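Local coordinates for protein putative glycoside hydrolase (Parabacteroides distasonis ATCC 8503, PDB 3GYC) that probably hydrolyses glycosidic bonds in carbohydrates, with a TIM-barrel fold related to cellulases, at residues W236-Q239 with E244-K247; R270-R273 with W279-L282; L318-V323 with S346-P351. All blocks are in the same frame, centred on the assembly; numbering follows the deposited sequence.

In the fold
The three contacts lie on the strand-231-232 to strand-340-343 part of the parallel barrel. Interactions 1 and 2 are buried, have centres about 9 Å apart and share one apolar cluster: Phe245 touches both Val271 and Trp279. Interaction 1 is almost wholly apolar, with a single water between backbones. Interaction 2 joins consecutive helices and adds two direct hydrogen bonds to its packing. Interaction 3 is smaller and only partly buried, a ring contact between the segment leading into helix 321-337 and a loop. Its centre is about 16 Å from each of the others. Asn347 bonds Trp236 of interaction 1, and Asp321 forms a salt bridge with Arg273 of interaction 2.

Interaction 1: W236-Q239 with E244-K247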
ATOM      1  N   TRP A 236      -4.663   9.497  -5.179  1.00 11.97           N
ATOM      2  CA  TRP A 236      -4.398  10.799  -4.571  1.00 12.14           C
ATOM      3  C   TRP A 236      -4.934  11.946  -5.421  1.00 12.38           C
ATOM      4  O   TRP A 236      -4.761  11.940  -6.630  1.00 13.10           O
ATOM      5  CB  TRP A 236      -2.926  11.040  -4.453  1.00 13.19           C
ATOM      6  CG  TRP A 236      -2.169  10.120  -3.527  1.00 13.50           C
ATOM      7  CD1 TRP A 236      -2.041  10.231  -2.167  1.00 12.55           C
ATOM      8  CD2 TRP A 236      -1.370   9.045  -3.929  1.00 13.74           C
ATOM      9  NE1 TRP A 236      -1.202   9.258  -1.700  1.00 12.40           N
ATOM     10  CE2 TRP A 236      -0.796   8.491  -2.763  1.00 14.58           C
ATOM     11  CE3 TRP A 236      -1.089   8.464  -5.171  1.00 15.53           C
ATOM     12  CZ2 TRP A 236       0.073   7.390  -2.806  1.00 15.73           C
ATOM     13  CZ3 TRP A 236      -0.227   7.347  -5.212  1.00 16.90           C
ATOM     14  CH2 TRP A 236       0.336   6.834  -4.045  1.00 15.63           C
HETATM   15  N   MSE A 237      -5.555  12.915  -4.756  1.00 12.04           N
HETATM   16  CA  MSE A 237      -6.000  14.170  -5.359  1.00 12.12           C
HETATM   17  C   MSE A 237      -4.888  14.856  -6.155  1.00 12.05           C
HETATM   18  O   MSE A 237      -5.104  15.411  -7.265  1.00  9.37           O
HETATM   19  CB  MSE A 237      -6.411  15.120  -4.230  1.00 12.54           C
HETATM   20  CG  MSE A 237      -6.796  16.563  -4.682  1.00 12.34           C
HETATM   21 SE   MSE A 237      -5.327  17.833  -5.117  0.75 10.23          SE
HETATM   22  CE  MSE A 237      -4.452  18.081  -3.416  1.00 12.84           C
ATOM     23  N   ALA A 238      -3.700  14.854  -5.563  1.00 11.36           N
ATOM     24  CA  ALA A 238      -2.540  15.490  -6.152  1.00 12.37           C
ATOM     25  C   ALA A 238      -2.161  14.973  -7.546  1.00 12.19           C
ATOM     26  O   ALA A 238      -1.540  15.713  -8.316  1.00 11.31           O
ATOM     27  CB  ALA A 238      -1.345  15.404  -5.197  1.00  8.97           C
ATOM     28  N   GLN A 239      -2.534  13.729  -7.862  1.00 13.59           N
ATOM     29  CA  GLN A 239      -2.203  13.080  -9.158  1.00 14.23           C
ATOM     30  C   GLN A 239      -3.320  13.148 -10.207  1.00 15.36           C
ATOM     31  O   GLN A 239      -3.096  12.820 -11.374  1.00 15.78           O
ATOM     32  CB  GLN A 239      -1.844  11.601  -8.950  1.00 15.16           C
ATOM     33  CG  GLN A 239      -0.547  11.364  -8.174  1.00 15.37           C
ATOM     34  CD  GLN A 239      -0.118   9.920  -8.140  1.00 16.12           C
ATOM     35  OE1 GLN A 239      -0.931   9.002  -8.239  1.00 16.32           O
ATOM     36  NE2 GLN A 239       1.160   9.708  -7.965  1.00 18.76           N
ATOM     37  N   GLU A 244      -2.277  17.631 -12.154  1.00 14.33           N
ATOM     38  CA  GLU A 244      -2.467  19.077 -12.215  1.00 13.78           C
ATOM     39  C   GLU A 244      -1.987  19.791 -10.961  1.00 11.72           C
ATOM     40  O   GLU A 244      -1.261  20.768 -11.047  1.00 12.84           O
ATOM     41  CB  GLU A 244      -3.940  19.439 -12.481  1.00 13.76           C
ATOM     42  CG  GLU A 244      -4.211  20.941 -12.629  1.00 15.38           C
ATOM     43  CD  GLU A 244      -5.690  21.260 -12.689  1.00 17.20           C
ATOM     44  OE1 GLU A 244      -6.502  20.325 -12.910  1.00 17.76           O
ATOM     45  OE2 GLU A 244      -6.041  22.434 -12.475  1.00 17.83           O
ATOM     46  N   PHE A 245      -2.411  19.318  -9.806  1.00 10.91           N
ATOM     47  CA  PHE A 245      -2.006  19.929  -8.555  1.00 11.73           C
ATOM     48  C   PHE A 245      -0.465  20.091  -8.434  1.00 11.07           C
ATOM     49  O   PHE A 245       0.054  21.172  -8.151  1.00 11.69           O
ATOM     50  CB  PHE A 245      -2.511  19.092  -7.376  1.00 10.20           C
ATOM     51  CG  PHE A 245      -2.257  19.726  -6.055  1.00 11.23           C
ATOM     52  CD1 PHE A 245      -3.054  20.758  -5.606  1.00 11.92           C
ATOM     53  CD2 PHE A 245      -1.206  19.300  -5.256  1.00 12.17           C
ATOM     54  CE1 PHE A 245      -2.817  21.364  -4.387  1.00 12.85           C
ATOM     55  CE2 PHE A 245      -0.958  19.911  -4.048  1.00 12.72           C
ATOM     56  CZ  PHE A 245      -1.775  20.933  -3.598  1.00 13.43           C
ATOM     57  N   TYR A 246       0.247  19.001  -8.667  1.00 11.65           N
ATOM     58  CA  TYR A 246       1.692  19.020  -8.529  1.00 12.28           C
ATOM     59  C   TYR A 246       2.364  19.870  -9.618  1.00 11.97           C
ATOM     60  O   TYR A 246       3.404  20.495  -9.338  1.00 12.80           O
ATOM     61  CB  TYR A 246       2.285  17.606  -8.456  1.00 11.45           C
ATOM     62  CG  TYR A 246       2.200  16.930  -7.115  1.00 12.19           C
ATOM     63  CD1 TYR A 246       2.282  17.656  -5.944  1.00 13.34           C
ATOM     64  CD2 TYR A 246       2.185  15.560  -7.010  1.00 12.69           C
ATOM     65  CE1 TYR A 246       2.273  17.051  -4.709  1.00 12.54           C
ATOM     66  CE2 TYR A 246       2.198  14.943  -5.767  1.00 13.47           C
ATOM     67  CZ  TYR A 246       2.245  15.717  -4.623  1.00 13.75           C
ATOM     68  OH  TYR A 246       2.248  15.177  -3.377  1.00 15.79           O
ATOM     69  N   LYS A 247       1.784  19.918 -10.816  1.00 13.05           N
ATOM     70  CA  LYS A 247       2.328  20.769 -11.895  1.00 14.32           C
ATOM     71  C   LYS A 247       2.208  22.219 -11.462  1.00 13.95           C
ATOM     72  O   LYS A 247       3.120  23.007 -11.666  1.00 15.53           O
ATOM     73  CB  LYS A 247       1.646  20.544 -13.247  1.00 16.50           C
ATOM     74  CG  LYS A 247       2.015  19.210 -13.934  1.00 18.03           C
ATOM     75  CD  LYS A 247       1.171  19.002 -15.177  1.00 19.24           C
ATOM     76  CE  LYS A 247       1.455  17.687 -15.876  1.00 19.79           C
ATOM     77  NZ  LYS A 247       0.357  17.365 -16.860  1.00 20.79           N
TER
HETATM   78  O   HOH W   1      -4.344  17.046  -9.522  1.00  8.13           O
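Met237 and Ala238 pack against two aromatic rings of helix 240-249, Phe245 and Tyr246. Met237 is a selenomethionine. Its methyl CE sits over the centre of the Phe245 ring, 3.6 Å from the centroid and 6° off the normal, a CH-pi contact. The SE atom approaches the same ring obliquely, with SE to Phe245 CG at 3.7 Å, a Met-aromatic contact. Met237 starts with CG anti to the backbone N (chi1 175°), then bends at chi2 and chi3, which folds the methyl back over the ring. Ala238 makes the second CH-pi contact. Its CB lies over one face of the Tyr246 ring, offset toward the rim, with CE2 of Tyr246 at 3.6 Å. The same CB meets Phe245 CD2 at 3.9 Å. The polar link is water-mediated. Water 1 lies 2.9 Å from Met237 O, to which it can donate, and accepts from Phe245 N at 3.0 Å. It thus serves an amide at the helix kink that has no bond to the preceding turn. Tyr246 OH is bonded to Val310 N. The 3-10 segment follows barrel strand 231-232 and leads into helix 240-249. Helix 259-273 packs on Phe245, while helices 276-297 and 321-337 touch both Met237 and Phe245.

Interaction 2: R270-R273 with W279-L282; sequences RVYR and WQKL
The end of helix 259-273 and the first turns of helix 276-297 approach most closely at Tyr272 and Trp279, whose CA atoms are 7.0 Å apart. Trp279 reaches back across the short connection. Its NE1 donates to Val271 O at 3.0 Å, with an N-H...O angle of 151°. The indole nitrogen stands above the carbonyl plane rather than on a lone pair. Tyr272 O lies at the edge of the same ring, 3.5 Å from Trp279 CD1. Val271 CG1 packs on Trp279 CZ2 at 3.7 Å. The Tyr272 and Trp279 side chains run past one another in opposite senses, their rings inclined at 31°, and their CD1 atoms meet at 3.6 Å. Beyond them, Gln280, stretched out past its CG, donates from NE2 to Tyr272 OH at 2.8 Å, with the hydroxyl in the amide plane. A leucine in place of Trp279 has no N-H, so Val271 O would probably be left without this donor and a gap would open beside Val271 CG1 and Tyr272. Phe245 also meets Trp279, edge-to-face. The contact mixes apolar packing with two hydrogen bonds among largely buried residues. The bond to Val271 O probably helps set the turn of the indole, and the Gln280 bond holds the Tyr272 hydroxyl end.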
ATOM      1  N   ARG A 270      -1.599  27.047  -0.741  1.00 15.88           N
ATOM      2  CA  ARG A 270      -2.152  28.141  -1.560  0.50 15.56           C
ATOM      3  C   ARG A 270      -2.929  27.597  -2.744  1.00 14.74           C
ATOM      4  O   ARG A 270      -4.065  27.989  -2.959  1.00 15.24           O
ATOM      5  CB  ARG A 270      -1.066  29.106  -2.081  0.50 15.58           C
ATOM      6  CG  ARG A 270      -1.607  30.178  -3.061  0.50 16.07           C
ATOM      7  CD  ARG A 270      -0.505  30.976  -3.799  0.50 15.81           C
ATOM      8  NE  ARG A 270       0.430  30.087  -4.504  0.50 15.46           N
ATOM      9  CZ  ARG A 270       0.289  29.682  -5.765  0.50 14.93           C
ATOM     10  NH1 ARG A 270      -0.744  30.100  -6.502  0.50 14.38           N
ATOM     11  NH2 ARG A 270       1.202  28.870  -6.294  0.50 13.87           N
ATOM     12  N   VAL A 271      -2.306  26.717  -3.523  1.00 13.09           N
ATOM     13  CA  VAL A 271      -2.939  26.122  -4.698  1.00 12.21           C
ATOM     14  C   VAL A 271      -4.244  25.409  -4.324  1.00 14.01           C
ATOM     15  O   VAL A 271      -5.228  25.519  -5.037  1.00 11.79           O
ATOM     16  CB  VAL A 271      -1.963  25.181  -5.446  1.00 11.54           C
ATOM     17  CG1 VAL A 271      -2.703  24.294  -6.452  1.00 10.61           C
ATOM     18  CG2 VAL A 271      -0.866  26.018  -6.131  1.00 10.03           C
ATOM     19  N   TYR A 272      -4.244  24.700  -3.200  1.00 12.82           N
ATOM     20  CA  TYR A 272      -5.455  24.024  -2.741  1.00 13.64           C
ATOM     21  C   TYR A 272      -6.544  24.993  -2.263  1.00 13.59           C
ATOM     22  O   TYR A 272      -7.692  24.894  -2.683  1.00 12.53           O
ATOM     23  CB  TYR A 272      -5.130  23.031  -1.634  1.00 14.05           C
ATOM     24  CG  TYR A 272      -6.358  22.442  -1.019  1.00 14.36           C
ATOM     25  CD1 TYR A 272      -7.122  21.517  -1.713  1.00 14.95           C
ATOM     26  CD2 TYR A 272      -6.777  22.836   0.243  1.00 14.53           C
ATOM     27  CE1 TYR A 272      -8.283  20.998  -1.165  1.00 15.60           C
ATOM     28  CE2 TYR A 272      -7.920  22.315   0.813  1.00 15.19           C
ATOM     29  CZ  TYR A 272      -8.676  21.396   0.106  1.00 16.11           C
ATOM     30  OH  TYR A 272      -9.837  20.888   0.667  1.00 17.69           O
ATOM     31  N   ARG A 273      -6.194  25.917  -1.378  1.00 13.00           N
ATOM     32  CA  ARG A 273      -7.187  26.807  -0.811  1.00 14.15           C
ATOM     33  C   ARG A 273      -7.748  27.824  -1.799  1.00 14.03           C
ATOM     34  O   ARG A 273      -8.744  28.494  -1.501  1.00 13.94           O
ATOM     35  CB  ARG A 273      -6.649  27.503   0.431  1.00 14.80           C
ATOM     36  CG  ARG A 273      -6.458  26.547   1.570  1.00 15.88           C
ATOM     37  CD  ARG A 273      -6.417  27.311   2.865  1.00 16.97           C
ATOM     38  NE  ARG A 273      -5.955  26.469   3.965  1.00 17.10           N
ATOM     39  CZ  ARG A 273      -6.711  25.585   4.610  1.00 18.29           C
ATOM     40  NH1 ARG A 273      -7.979  25.392   4.279  1.00 18.46           N
ATOM     41  NH2 ARG A 273      -6.188  24.887   5.601  1.00 19.35           N
ATOM     42  N   TRP A 279     -10.603  20.665  -6.338  1.00 12.79           N
ATOM     43  CA  TRP A 279      -9.694  19.555  -6.002  1.00 12.02           C
ATOM     44  C   TRP A 279     -10.460  18.402  -5.422  1.00 13.10           C
ATOM     45  O   TRP A 279     -10.218  17.253  -5.784  1.00 12.23           O
ATOM     46  CB  TRP A 279      -8.603  20.013  -5.042  1.00 10.95           C
ATOM     47  CG  TRP A 279      -7.748  21.109  -5.645  1.00 10.51           C
ATOM     48  CD1 TRP A 279      -7.622  22.407  -5.203  1.00  9.88           C
ATOM     49  CD2 TRP A 279      -6.950  21.013  -6.824  1.00  9.74           C
ATOM     50  NE1 TRP A 279      -6.755  23.095  -6.007  1.00  9.96           N
ATOM     51  CE2 TRP A 279      -6.328  22.264  -7.010  1.00  8.98           C
ATOM     52  CE3 TRP A 279      -6.679  19.984  -7.727  1.00  9.00           C
ATOM     53  CZ2 TRP A 279      -5.478  22.519  -8.076  1.00  9.58           C
ATOM     54  CZ3 TRP A 279      -5.824  20.242  -8.782  1.00  9.55           C
ATOM     55  CH2 TRP A 279      -5.241  21.497  -8.952  1.00  9.65           C
ATOM     56  N   GLN A 280     -11.384  18.726  -4.524  1.00 14.57           N
ATOM     57  CA  GLN A 280     -12.227  17.734  -3.891  1.00 14.90           C
ATOM     58  C   GLN A 280     -13.040  16.974  -4.929  1.00 14.62           C
ATOM     59  O   GLN A 280     -13.185  15.760  -4.802  1.00 14.46           O
ATOM     60  CB  GLN A 280     -13.118  18.364  -2.823  1.00 15.43           C
ATOM     61  CG  GLN A 280     -12.339  18.860  -1.601  1.00 17.07           C
ATOM     62  CD  GLN A 280     -13.189  19.727  -0.695  1.00 18.23           C
ATOM     63  OE1 GLN A 280     -14.392  19.568  -0.657  1.00 20.95           O
ATOM     64  NE2 GLN A 280     -12.568  20.635   0.048  1.00 18.64           N
ATOM     65  N   LYS A 281     -13.514  17.659  -5.973  1.00 14.42           N
ATOM     66  CA  LYS A 281     -14.324  16.986  -7.013  1.00 14.27           C
ATOM     67  C   LYS A 281     -13.461  16.033  -7.849  1.00 13.38           C
ATOM     68  O   LYS A 281     -13.910  14.945  -8.183  1.00 11.72           O
ATOM     69  CB  LYS A 281     -15.118  17.974  -7.892  1.00 12.51           C
ATOM     70  N   LEU A 282     -12.236  16.431  -8.187  1.00 13.97           N
ATOM     71  CA  LEU A 282     -11.320  15.522  -8.895  1.00 14.66           C
ATOM     72  C   LEU A 282     -11.126  14.221  -8.106  1.00 13.63           C
ATOM     73  O   LEU A 282     -11.210  13.117  -8.655  1.00 13.37           O
ATOM     74  CB  LEU A 282      -9.947  16.181  -9.133  1.00 14.44           C
ATOM     75  CG  LEU A 282      -9.903  17.356 -10.102  1.00 14.67           C
ATOM     76  CD1 LEU A 282      -8.457  17.930 -10.233  1.00 13.01           C
ATOM     77  CD2 LEU A 282     -10.447  16.919 -11.446  1.00 14.81           C
TER

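Interaction 3: L318-V323 with S346-P351; sequences LKWDWV and SNFCGP
An aromatic edge-to-face pair, Trp320 with Phe348, joins the approach to helix 321-337 with the loop after strand 340-343. The edge of the Trp320 six-membered ring is turned toward the face of Phe348 in an offset way. The planes stand at 73° and the centroids are 5.6 Å apart. The touching atoms, CZ3 and CH2, form the outer edge of the benzo ring. Trp320 CZ3 meets Phe348 CB at 3.7 Å and Phe348 CG at 3.8 Å. Neighbouring CH2 of Trp320 is 3.9 Å from Phe348 CB. Both side chains have CG anti to the carbonyl carbon; for Trp320 (chi1 -72°) this carries the benzo ring across to the loop. In the TIM-barrel clan the loops after the strands border the active-site end. This loop follows strand 340-343, the eighth strand of the parallel barrel sheet. Its own shape is held by an ST turn: Phe348 N donates to Ser346 OG at 3.0 Å, with an angle of 157°. That bond helps fix the backbone from which the Phe348 ring projects. Cys349 then centres an inverse gamma turn. Met356 of helix 354-357 touches both Trp320 and Phe348, while Tyr312 meets Trp320 and Phe353 meets Phe348, each edge-to-face.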
ATOM      1  N   LEU A 318       4.926  23.191   7.081  1.00 11.54           N
ATOM      2  CA  LEU A 318       3.954  22.290   6.458  1.00 12.20           C
ATOM      3  C   LEU A 318       2.804  22.022   7.459  1.00 13.91           C
ATOM      4  O   LEU A 318       2.976  21.376   8.502  1.00 15.73           O
ATOM      5  CB  LEU A 318       4.551  20.977   5.911  1.00 12.39           C
ATOM      6  CG  LEU A 318       5.473  21.067   4.667  1.00 11.28           C
ATOM      7  CD1 LEU A 318       5.917  19.652   4.173  1.00 10.04           C
ATOM      8  CD2 LEU A 318       4.817  21.830   3.517  1.00  8.78           C
ATOM      9  N   LYS A 319       1.624  22.485   7.111  1.00 12.31           N
ATOM     10  CA  LYS A 319       0.423  22.260   7.945  1.00 12.13           C
ATOM     11  C   LYS A 319      -0.292  21.000   7.485  1.00 11.39           C
ATOM     12  O   LYS A 319      -0.351  20.701   6.292  1.00 11.28           O
ATOM     13  CB  LYS A 319      -0.540  23.465   7.886  1.00 13.93           C
ATOM     14  CG  LYS A 319       0.024  24.773   8.447  1.00 13.68           C
ATOM     15  CD  LYS A 319      -0.857  25.972   8.081  1.00 15.35           C
ATOM     16  N   TRP A 320      -0.827  20.257   8.443  1.00 11.59           N
ATOM     17  CA  TRP A 320      -1.527  19.019   8.147  1.00 12.52           C
ATOM     18  C   TRP A 320      -3.008  19.190   8.017  1.00 12.58           C
ATOM     19  O   TRP A 320      -3.668  18.283   7.518  1.00 13.20           O
ATOM     20  CB  TRP A 320      -1.276  17.983   9.250  1.00 12.96           C
ATOM     21  CG  TRP A 320       0.106  17.414   9.243  1.00 12.88           C
ATOM     22  CD1 TRP A 320       1.188  17.909   9.892  1.00 14.23           C
ATOM     23  CD2 TRP A 320       0.556  16.243   8.550  1.00 10.79           C
ATOM     24  NE1 TRP A 320       2.275  17.104   9.674  1.00 13.71           N
ATOM     25  CE2 TRP A 320       1.921  16.095   8.826  1.00 12.05           C
ATOM     26  CE3 TRP A 320      -0.061  15.322   7.711  1.00 11.61           C
ATOM     27  CZ2 TRP A 320       2.680  15.029   8.321  1.00 10.35           C
ATOM     28  CZ3 TRP A 320       0.692  14.238   7.215  1.00 11.47           C
ATOM     29  CH2 TRP A 320       2.053  14.134   7.493  1.00  9.96           C
ATOM     30  N   ASP A 321      -3.557  20.318   8.463  1.00 13.20           N
ATOM     31  CA  ASP A 321      -5.011  20.451   8.458  1.00 15.02           C
ATOM     32  C   ASP A 321      -5.731  20.238   7.133  1.00 13.84           C
ATOM     33  O   ASP A 321      -6.675  19.436   7.060  1.00 13.74           O
ATOM     34  CB  ASP A 321      -5.502  21.719   9.191  1.00 16.39           C
ATOM     35  CG  ASP A 321      -5.043  23.042   8.561  1.00 18.56           C
ATOM     36  OD1 ASP A 321      -4.348  23.104   7.514  1.00 19.29           O
ATOM     37  OD2 ASP A 321      -5.418  24.061   9.173  1.00 19.78           O
ATOM     38  N   TRP A 322      -5.276  20.905   6.079  1.00 11.85           N
ATOM     39  CA  TRP A 322      -5.919  20.772   4.779  1.00 12.59           C
ATOM     40  C   TRP A 322      -5.707  19.398   4.139  1.00 13.03           C
ATOM     41  O   TRP A 322      -6.560  18.918   3.351  1.00 11.28           O
ATOM     42  CB  TRP A 322      -5.504  21.906   3.838  1.00 13.47           C
ATOM     43  CG  TRP A 322      -4.061  21.928   3.507  1.00 13.57           C
ATOM     44  CD1 TRP A 322      -3.036  22.468   4.259  1.00 14.72           C
ATOM     45  CD2 TRP A 322      -3.458  21.429   2.312  1.00 14.94           C
ATOM     46  NE1 TRP A 322      -1.836  22.297   3.606  1.00 13.60           N
ATOM     47  CE2 TRP A 322      -2.064  21.669   2.410  1.00 14.66           C
ATOM     48  CE3 TRP A 322      -3.954  20.790   1.165  1.00 15.58           C
ATOM     49  CZ2 TRP A 322      -1.181  21.297   1.410  1.00 14.63           C
ATOM     50  CZ3 TRP A 322      -3.073  20.408   0.191  1.00 15.88           C
ATOM     51  CH2 TRP A 322      -1.701  20.657   0.318  1.00 15.59           C
ATOM     52  N   VAL A 323      -4.588  18.748   4.491  1.00 12.14           N
ATOM     53  CA  VAL A 323      -4.298  17.418   4.017  1.00 12.82           C
ATOM     54  C   VAL A 323      -5.257  16.419   4.702  1.00 12.87           C
ATOM     55  O   VAL A 323      -5.830  15.528   4.030  1.00 13.31           O
ATOM     56  CB  VAL A 323      -2.812  17.034   4.302  1.00 13.11           C
ATOM     57  CG1 VAL A 323      -2.569  15.627   3.914  1.00 12.40           C
ATOM     58  CG2 VAL A 323      -1.879  18.019   3.522  1.00 10.82           C
ATOM     59  N   SER A 346      -4.977   7.542   5.236  1.00 12.71           N
ATOM     60  CA  SER A 346      -3.876   8.140   4.448  1.00 12.62           C
ATOM     61  C   SER A 346      -2.627   7.279   4.454  1.00 13.12           C
ATOM     62  O   SER A 346      -2.525   6.380   5.289  1.00 12.83           O
ATOM     63  CB  SER A 346      -3.492   9.526   4.988  1.00 13.60           C
ATOM     64  OG  SER A 346      -2.658   9.445   6.127  1.00 12.57           O
ATOM     65  N   ASN A 347      -1.646   7.608   3.592  1.00 13.09           N
ATOM     66  CA  ASN A 347      -0.342   6.960   3.622  1.00 14.40           C
ATOM     67  C   ASN A 347       0.651   7.632   4.618  1.00 14.19           C
ATOM     68  O   ASN A 347       1.845   7.436   4.489  1.00 13.76           O
ATOM     69  CB  ASN A 347       0.307   6.751   2.228  1.00 16.14           C
ATOM     70  CG  ASN A 347       0.484   8.055   1.404  1.00 16.46           C
ATOM     71  OD1 ASN A 347      -0.443   8.733   1.173  1.00 20.72           O
ATOM     72  ND2 ASN A 347       1.671   8.316   0.902  1.00 19.53           N
ATOM     73  N   PHE A 348       0.133   8.390   5.602  1.00 12.70           N
ATOM     74  CA  PHE A 348       0.939   9.037   6.637  1.00 12.78           C
ATOM     75  C   PHE A 348       0.470   8.540   7.998  1.00 12.59           C
ATOM     76  O   PHE A 348       0.700   9.191   9.011  1.00 13.33           O
ATOM     77  CB  PHE A 348       0.827  10.572   6.535  1.00  8.87           C
ATOM     78  CG  PHE A 348       1.062  11.077   5.147  1.00 10.43           C
ATOM     79  CD1 PHE A 348       2.294  10.942   4.556  1.00 12.31           C
ATOM     80  CD2 PHE A 348       0.053  11.659   4.408  1.00 12.80           C
ATOM     81  CE1 PHE A 348       2.503  11.357   3.254  1.00 12.64           C
ATOM     82  CE2 PHE A 348       0.253  12.059   3.110  1.00 13.14           C
ATOM     83  CZ  PHE A 348       1.497  11.931   2.543  1.00 14.52           C
ATOM     84  N   CYS A 349      -0.192   7.385   7.983  1.00 11.25           N
ATOM     85  CA  CYS A 349      -0.826   6.850   9.134  1.00 11.07           C
ATOM     86  C   CYS A 349       0.131   5.962   9.952  1.00 11.00           C
ATOM     87  O   CYS A 349      -0.103   4.757  10.134  1.00 13.10           O
ATOM     88  CB  CYS A 349      -2.050   6.078   8.697  1.00 12.86           C
ATOM     89  SG  CYS A 349      -3.159   5.776  10.055  1.00 15.43           S
ATOM     90  N   GLY A 350       1.139   6.607  10.508  1.00 11.13           N
ATOM     91  CA  GLY A 350       2.152   5.946  11.315  1.00 13.03           C
ATOM     92  C   GLY A 350       2.847   6.910  12.256  1.00 13.41           C
ATOM     93  O   GLY A 350       2.780   8.121  12.069  1.00 11.24           O
ATOM     94  N   PRO A 351       3.592   6.368  13.232  1.00 12.57           N
ATOM     95  CA  PRO A 351       4.154   7.178  14.299  1.00 13.07           C
ATOM     96  C   PRO A 351       5.254   8.184  13.909  1.00 14.37           C
ATOM     97  O   PRO A 351       5.463   9.151  14.646  1.00 15.84           O
ATOM     98  CB  PRO A 351       4.602   6.127  15.324  1.00 14.01           C
ATOM     99  CG  PRO A 351       4.730   4.882  14.583  1.00 12.23           C
ATOM    100  CD  PRO A 351       3.739   4.918  13.504  1.00 13.00           C
TER